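Local coordinates for protein ferritin (Pseudo-nitzschia multiseries, PDB 4IWK) that probably stores iron in soluble, non-toxic form, taking up ferrous iron and depositing it as ferric hydroxide after oxidation by dioxygen, at residues 85-99 with 128-142. Numbering follows the deposited sequence. Where two conformers were deposited one is given.
With FE (Fe (III) ion), chain I.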
loop_
_atom_site.group_PDB
_atom_site.type_symbol
_atom_site.label_atom_id
_atom_site.label_comp_id
_atom_site.label_asym_id
_atom_site.label_seq_id
_atom_site.Cartn_x
_atom_site.Cartn_y
_atom_site.Cartn_z
ATOM N N GLU A 85 -32.012 2.831 44.789
ATOM C CA GLU A 85 -32.421 4.244 45.003
ATOM C C GLU A 85 -31.703 4.937 46.192
ATOM O O GLU A 85 -31.301 6.141 46.082
ATOM C CB GLU A 85 -33.929 4.296 45.266
ATOM C CG GLU A 85 -34.344 5.759 45.164
ATOM C CD GLU A 85 -35.833 5.922 45.442
ATOM O OE1 GLU A 85 -36.562 4.980 45.089
ATOM O OE2 GLU A 85 -36.229 7.009 45.959
ATOM N N ASP A 86 -31.500 4.196 47.302
ATOM C CA ASP A 86 -30.842 4.774 48.439
ATOM C C ASP A 86 -29.403 5.136 48.056
ATOM O O ASP A 86 -28.873 6.166 48.518
ATOM C CB ASP A 86 -30.745 3.745 49.587
ATOM C CG ASP A 86 -32.110 3.371 50.195
ATOM O OD1 ASP A 86 -33.064 4.185 50.093
ATOM O OD2 ASP A 86 -32.175 2.293 50.847
ATOM N N VAL A 87 -28.741 4.248 47.341
ATOM C CA VAL A 87 -27.335 4.485 47.007
ATOM C C VAL A 87 -27.250 5.750 46.071
ATOM O O VAL A 87 -26.466 6.659 46.341
ATOM C CB VAL A 87 -26.724 3.313 46.225
ATOM C CG1 VAL A 87 -25.199 3.583 46.058
ATOM C CG2 VAL A 87 -26.891 2.022 47.078
ATOM N N TRP A 88 -28.047 5.766 44.990
ATOM C CA TRP A 88 -27.984 6.934 44.094
ATOM C C TRP A 88 -28.325 8.246 44.786
ATOM O O TRP A 88 -27.771 9.264 44.505
ATOM C CB TRP A 88 -28.899 6.678 42.908
ATOM C CG TRP A 88 -28.279 5.657 41.932
ATOM C CD1 TRP A 88 -28.612 4.361 41.799
ATOM C CD2 TRP A 88 -27.197 5.908 41.014
ATOM N NE1 TRP A 88 -27.848 3.780 40.788
ATOM C CE2 TRP A 88 -26.940 4.706 40.351
ATOM C CE3 TRP A 88 -26.434 7.071 40.691
ATOM C CZ2 TRP A 88 -25.974 4.597 39.345
ATOM C CZ3 TRP A 88 -25.442 6.954 39.704
ATOM C CH2 TRP A 88 -25.238 5.714 39.052
ATOM N N GLN A 89 -29.256 8.205 45.718
ATOM C CA GLN A 89 -29.581 9.424 46.470
ATOM C C GLN A 89 -28.394 9.903 47.327
ATOM O O GLN A 89 -28.051 11.100 47.373
ATOM C CB GLN A 89 -30.846 9.121 47.370
ATOM C CG GLN A 89 -31.096 10.291 48.379
ATOM C CD GLN A 89 -31.650 11.559 47.654
ATOM O OE1 GLN A 89 -32.432 11.413 46.730
ATOM N NE2 GLN A 89 -31.188 12.771 48.032
ATOM N N SER A 90 -27.692 8.943 47.925
ATOM C CA SER A 90 -26.451 9.335 48.635
ATOM C C SER A 90 -25.382 9.895 47.684
ATOM O O SER A 90 -24.652 10.834 48.092
ATOM C CB SER A 90 -25.849 8.132 49.368
ATOM O OG SER A 90 -26.697 7.773 50.491
ATOM N N ILE A 91 -25.284 9.350 46.471
ATOM C CA ILE A 91 -24.255 9.845 45.527
ATOM C C ILE A 91 -24.695 11.262 45.082
ATOM O O ILE A 91 -23.851 12.152 44.938
ATOM C CB ILE A 91 -24.152 8.927 44.341
ATOM C CG1 ILE A 91 -23.607 7.561 44.843
ATOM C CG2 ILE A 91 -23.309 9.499 43.222
ATOM C CD1 ILE A 91 -22.285 7.722 45.536
ATOM N N LEU A 92 -25.978 11.494 44.879
ATOM C CA LEU A 92 -26.409 12.899 44.543
ATOM C C LEU A 92 -26.009 13.855 45.644
ATOM O O LEU A 92 -25.394 14.916 45.386
ATOM C CB LEU A 92 -27.937 12.905 44.360
ATOM C CG LEU A 92 -28.405 14.386 44.069
ATOM C CD1 LEU A 92 -27.867 14.925 42.766
ATOM C CD2 LEU A 92 -29.934 14.344 44.077
ATOM N N GLU A 93 -26.283 13.502 46.883
ATOM C CA GLU A 93 -25.897 14.325 48.027
ATOM C C GLU A 93 -24.400 14.562 48.103
ATOM O O GLU A 93 -23.997 15.662 48.452
ATOM C CB GLU A 93 -26.421 13.690 49.295
ATOM C CG GLU A 93 -27.925 13.855 49.391
ATOM C CD GLU A 93 -28.511 12.988 50.488
ATOM O OE1 GLU A 93 -27.770 12.568 51.343
ATOM O OE2 GLU A 93 -29.718 12.725 50.499
ATOM N N LEU A 94 -23.604 13.479 47.835
ATOM C CA LEU A 94 -22.138 13.578 47.824
ATOM C C LEU A 94 -21.719 14.659 46.779
ATOM O O LEU A 94 -20.842 15.518 47.075
ATOM C CB LEU A 94 -21.559 12.230 47.413
ATOM C CG LEU A 94 -20.018 12.171 47.291
ATOM C CD1 LEU A 94 -19.375 12.313 48.675
ATOM C CD2 LEU A 94 -19.663 10.844 46.588
ATOM N N GLU A 95 -22.249 14.547 45.576
ATOM C CA GLU A 95 -21.908 15.517 44.495
ATOM C C GLU A 95 -22.319 16.951 44.892
ATOM O O GLU A 95 -21.519 17.898 44.605
ATOM C CB GLU A 95 -22.431 15.116 43.148
ATOM C CG GLU A 95 -21.635 13.902 42.549
ATOM C CD GLU A 95 -20.192 14.124 42.252
ATOM O OE1 GLU A 95 -19.712 15.260 42.380
ATOM O OE2 GLU A 95 -19.617 13.122 41.787
ATOM N N GLN A 96 -23.454 17.080 45.556
ATOM C CA GLN A 96 -23.889 18.403 46.018
ATOM C C GLN A 96 -22.916 18.949 47.031
ATOM O O GLN A 96 -22.559 20.159 47.007
ATOM C CB GLN A 96 -25.270 18.370 46.579
ATOM C CG GLN A 96 -26.281 18.119 45.459
ATOM C CD GLN A 96 -27.661 17.741 45.982
ATOM O OE1 GLN A 96 -27.800 17.400 47.147
ATOM N NE2 GLN A 96 -28.688 17.809 45.108
ATOM N N ALA A 97 -22.404 18.065 47.916
ATOM C CA ALA A 97 -21.316 18.433 48.800
ATOM C C ALA A 97 -20.024 18.844 48.152
ATOM O O ALA A 97 -19.320 19.754 48.662
ATOM C CB ALA A 97 -21.039 17.324 49.851
ATOM N N ASN A 98 -19.630 18.103 47.135
ATOM C CA ASN A 98 -18.433 18.421 46.407
ATOM C C ASN A 98 -18.607 19.854 45.816
ATOM O O ASN A 98 -17.648 20.624 45.808
ATOM C CB ASN A 98 -18.257 17.445 45.263
ATOM C CG ASN A 98 -17.721 16.089 45.692
ATOM O OD1 ASN A 98 -17.331 15.887 46.859
ATOM N ND2 ASN A 98 -17.551 15.188 44.693
ATOM N N THR A 99 -19.770 20.149 45.286
ATOM C CA THR A 99 -20.026 21.474 44.626
ATOM C C THR A 99 -19.978 22.503 45.717
ATOM O O THR A 99 -19.372 23.548 45.467
ATOM C CB THR A 99 -21.388 21.478 43.972
ATOM O OG1 THR A 99 -21.398 20.507 42.930
ATOM C CG2 THR A 99 -21.736 22.890 43.349
ATOM N N GLN A 128 -18.994 20.116 37.781
ATOM C CA GLN A 128 -19.974 19.782 38.806
ATOM C C GLN A 128 -21.395 20.032 38.301
ATOM O O GLN A 128 -22.304 19.297 38.659
ATOM C CB GLN A 128 -19.775 20.626 40.083
ATOM C CG GLN A 128 -18.557 20.174 40.894
ATOM C CD GLN A 128 -18.603 18.664 41.144
ATOM O OE1 GLN A 128 -17.776 17.932 40.568
ATOM N NE2 GLN A 128 -19.551 18.202 41.972
ATOM N N VAL A 129 -21.604 21.082 37.488
ATOM C CA VAL A 129 -22.937 21.219 36.899
ATOM C C VAL A 129 -23.275 19.971 36.075
ATOM O O VAL A 129 -24.394 19.432 36.146
ATOM C CB VAL A 129 -22.951 22.493 35.955
ATOM C CG1 VAL A 129 -24.190 22.475 35.067
ATOM C CG2 VAL A 129 -22.838 23.716 36.845
ATOM N N ASN A 130 -22.315 19.460 35.320
ATOM C CA ASN A 130 -22.598 18.311 34.479
ATOM C C ASN A 130 -22.824 17.042 35.340
ATOM O O ASN A 130 -23.732 16.265 35.076
ATOM C CB ASN A 130 -21.436 18.082 33.571
ATOM C CG ASN A 130 -21.402 19.136 32.420
ATOM O OD1 ASN A 130 -22.357 19.925 32.259
ATOM N ND2 ASN A 130 -20.247 19.231 31.700
ATOM N N GLU A 131 -22.006 16.920 36.375
ATOM C CA GLU A 131 -22.121 15.685 37.238
ATOM C C GLU A 131 -23.422 15.717 38.015
ATOM O O GLU A 131 -24.163 14.632 38.091
ATOM C CB GLU A 131 -20.979 15.613 38.250
ATOM C CG GLU A 131 -19.649 15.404 37.514
ATOM C CD GLU A 131 -18.574 14.878 38.425
ATOM O OE1 GLU A 131 -18.884 14.845 39.638
ATOM O OE2 GLU A 131 -17.476 14.571 37.965
ATOM N N GLU A 132 -23.807 16.869 38.572
ATOM C CA GLU A 132 -25.092 16.879 39.308
ATOM C C GLU A 132 -26.268 16.563 38.356
ATOM O O GLU A 132 -27.247 15.880 38.775
ATOM C CB GLU A 132 -25.334 18.193 40.018
ATOM C CG GLU A 132 -24.408 18.391 41.242
ATOM C CD GLU A 132 -24.831 19.555 42.108
ATOM O OE1 GLU A 132 -26.038 19.849 42.157
ATOM O OE2 GLU A 132 -23.987 20.261 42.649
ATOM N N ASP A 133 -26.209 17.065 37.140
ATOM C CA ASP A 133 -27.294 16.831 36.222
ATOM C C ASP A 133 -27.363 15.333 35.884
ATOM O O ASP A 133 -28.491 14.789 35.852
ATOM C CB ASP A 133 -27.006 17.625 34.906
ATOM C CG ASP A 133 -27.973 17.282 33.775
ATOM O OD1 ASP A 133 -29.146 17.630 33.919
ATOM O OD2 ASP A 133 -27.530 16.700 32.806
ATOM N N LYS A 134 -26.211 14.699 35.570
ATOM C CA LYS A 134 -26.140 13.291 35.187
ATOM C C LYS A 134 -26.676 12.417 36.381
ATOM O O LYS A 134 -27.506 11.528 36.147
ATOM C CB LYS A 134 -24.677 12.953 34.883
ATOM C CG LYS A 134 -24.482 11.491 34.603
ATOM C CD LYS A 134 -23.478 11.326 33.482
ATOM C CE LYS A 134 -23.079 9.803 33.364
ATOM N NZ LYS A 134 -21.778 9.578 32.564
ATOM N N ILE A 135 -26.203 12.658 37.596
ATOM C CA ILE A 135 -26.657 11.855 38.766
ATOM C C ILE A 135 -28.123 12.059 39.019
ATOM O O ILE A 135 -28.847 11.095 39.254
ATOM C CB ILE A 135 -25.852 12.195 40.027
ATOM C CG1 ILE A 135 -24.458 11.671 39.785
ATOM C CG2 ILE A 135 -26.474 11.528 41.305
ATOM C CD1 ILE A 135 -23.332 12.402 40.459
ATOM N N GLY A 136 -28.602 13.307 38.915
ATOM C CA GLY A 136 -30.005 13.572 39.174
ATOM C C GLY A 136 -30.811 12.824 38.114
ATOM O O GLY A 136 -31.884 12.294 38.435
ATOM N N SER A 137 -30.345 12.747 36.865
ATOM C CA SER A 137 -31.132 12.082 35.821
ATOM C C SER A 137 -31.128 10.554 36.040
ATOM O O SER A 137 -32.151 9.899 35.882
ATOM C CB SER A 137 -30.507 12.390 34.440
ATOM O OG SER A 137 -31.075 11.585 33.439
ATOM N N ILE A 138 -29.992 9.992 36.429
ATOM C CA ILE A 138 -29.989 8.552 36.730
ATOM C C ILE A 138 -30.915 8.215 37.913
ATOM O O ILE A 138 -31.705 7.202 37.841
ATOM C CB ILE A 138 -28.503 8.059 37.030
ATOM C CG1 ILE A 138 -27.676 8.150 35.764
ATOM C CG2 ILE A 138 -28.593 6.606 37.588
ATOM C CD1 ILE A 138 -26.134 8.025 35.973
ATOM N N LEU A 139 -30.824 9.019 38.981
ATOM C CA LEU A 139 -31.689 8.861 40.167
ATOM C C LEU A 139 -33.164 8.874 39.669
ATOM O O LEU A 139 -33.993 8.065 40.098
ATOM C CB LEU A 139 -31.433 9.939 41.198
ATOM C CG LEU A 139 -32.352 9.910 42.391
ATOM C CD1 LEU A 139 -32.135 8.552 43.101
ATOM C CD2 LEU A 139 -31.941 11.087 43.353
ATOM N N ALA A 140 -33.499 9.800 38.740
ATOM C CA ALA A 140 -34.891 9.882 38.310
ATOM C C ALA A 140 -35.280 8.590 37.576
ATOM O O ALA A 140 -36.416 8.082 37.749
ATOM C CB ALA A 140 -35.088 11.108 37.346
ATOM N N LYS A 141 -34.414 8.103 36.699
ATOM C CA LYS A 141 -34.736 6.850 35.978
ATOM C C LYS A 141 -34.839 5.646 36.962
ATOM O O LYS A 141 -35.733 4.779 36.873
ATOM C CB LYS A 141 -33.617 6.572 34.968
ATOM C CG LYS A 141 -33.574 7.601 33.801
ATOM C CD LYS A 141 -32.248 7.316 33.074
ATOM C CE LYS A 141 -31.916 8.260 31.919
ATOM N NZ LYS A 141 -32.533 9.601 32.255
ATOM N N VAL A 142 -33.914 5.592 37.908
ATOM C CA VAL A 142 -33.969 4.506 38.907
ATOM C C VAL A 142 -35.242 4.517 39.676
ATOM O O VAL A 142 -35.865 3.449 39.898
ATOM C CB VAL A 142 -32.787 4.658 39.873
ATOM C CG1 VAL A 142 -32.944 3.752 41.115
ATOM C CG2 VAL A 142 -31.496 4.310 39.142
HETATM FE FE FE I . -17.772 13.957 41.210
HETATM O O HOH W 1 -16.768 15.556 41.546
HETATM O O HOH W 2 -28.274 18.811 42.377
HETATM O O HOH W 3 -17.037 12.870 39.940
#
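One ferric ion of the ferroxidase centre joins the two helices: Glu95 OE2 and Glu131 OE1 each bind the iron at 2.1 Å, their carboxylate planes 88° apart. Glu49 and two waters are further ligands, and Tyr23 hydrogen-bonds Glu95 OE2. The Glu95 chain bends at chi2, bringing OE2 to the metal. A second shell fixes its other oxygen. Gln128 NE2 donates to Glu95 OE1 at 3.0 Å, almost straight (176°), while Asn98 ND2, whose OD1 is held by Gln15, hydrogen-bonds that oxygen from above the carboxylate plane. The other Gln128 NE2 hydrogen goes to Thr99 OG1 at 3.1 Å, which donates to the anti lone pair of Glu132 OE2 at 2.6 Å. With Gln128 cut back to alanine, Glu95 OE1 and Thr99 OG1 would probably each lose a donor, and iron-bound water 1 one of its acceptors, Gln128 OE1. Helices 84-111 and 115-145 are an antiparallel pair of the ferritin four-helix bundle, their segment axes 9.4 Å apart at closest approach, directions 164° apart. Their apolar half packs knobs-into-holes: Ile135 enters among Trp88, Ile91, Leu92 and Glu95, Leu139 among Glu85, Trp88, Gln89 and Leu92. Ile138 CG2 sits 3.5 Å above the Trp88 six-membered-ring centroid, a CH-pi contact.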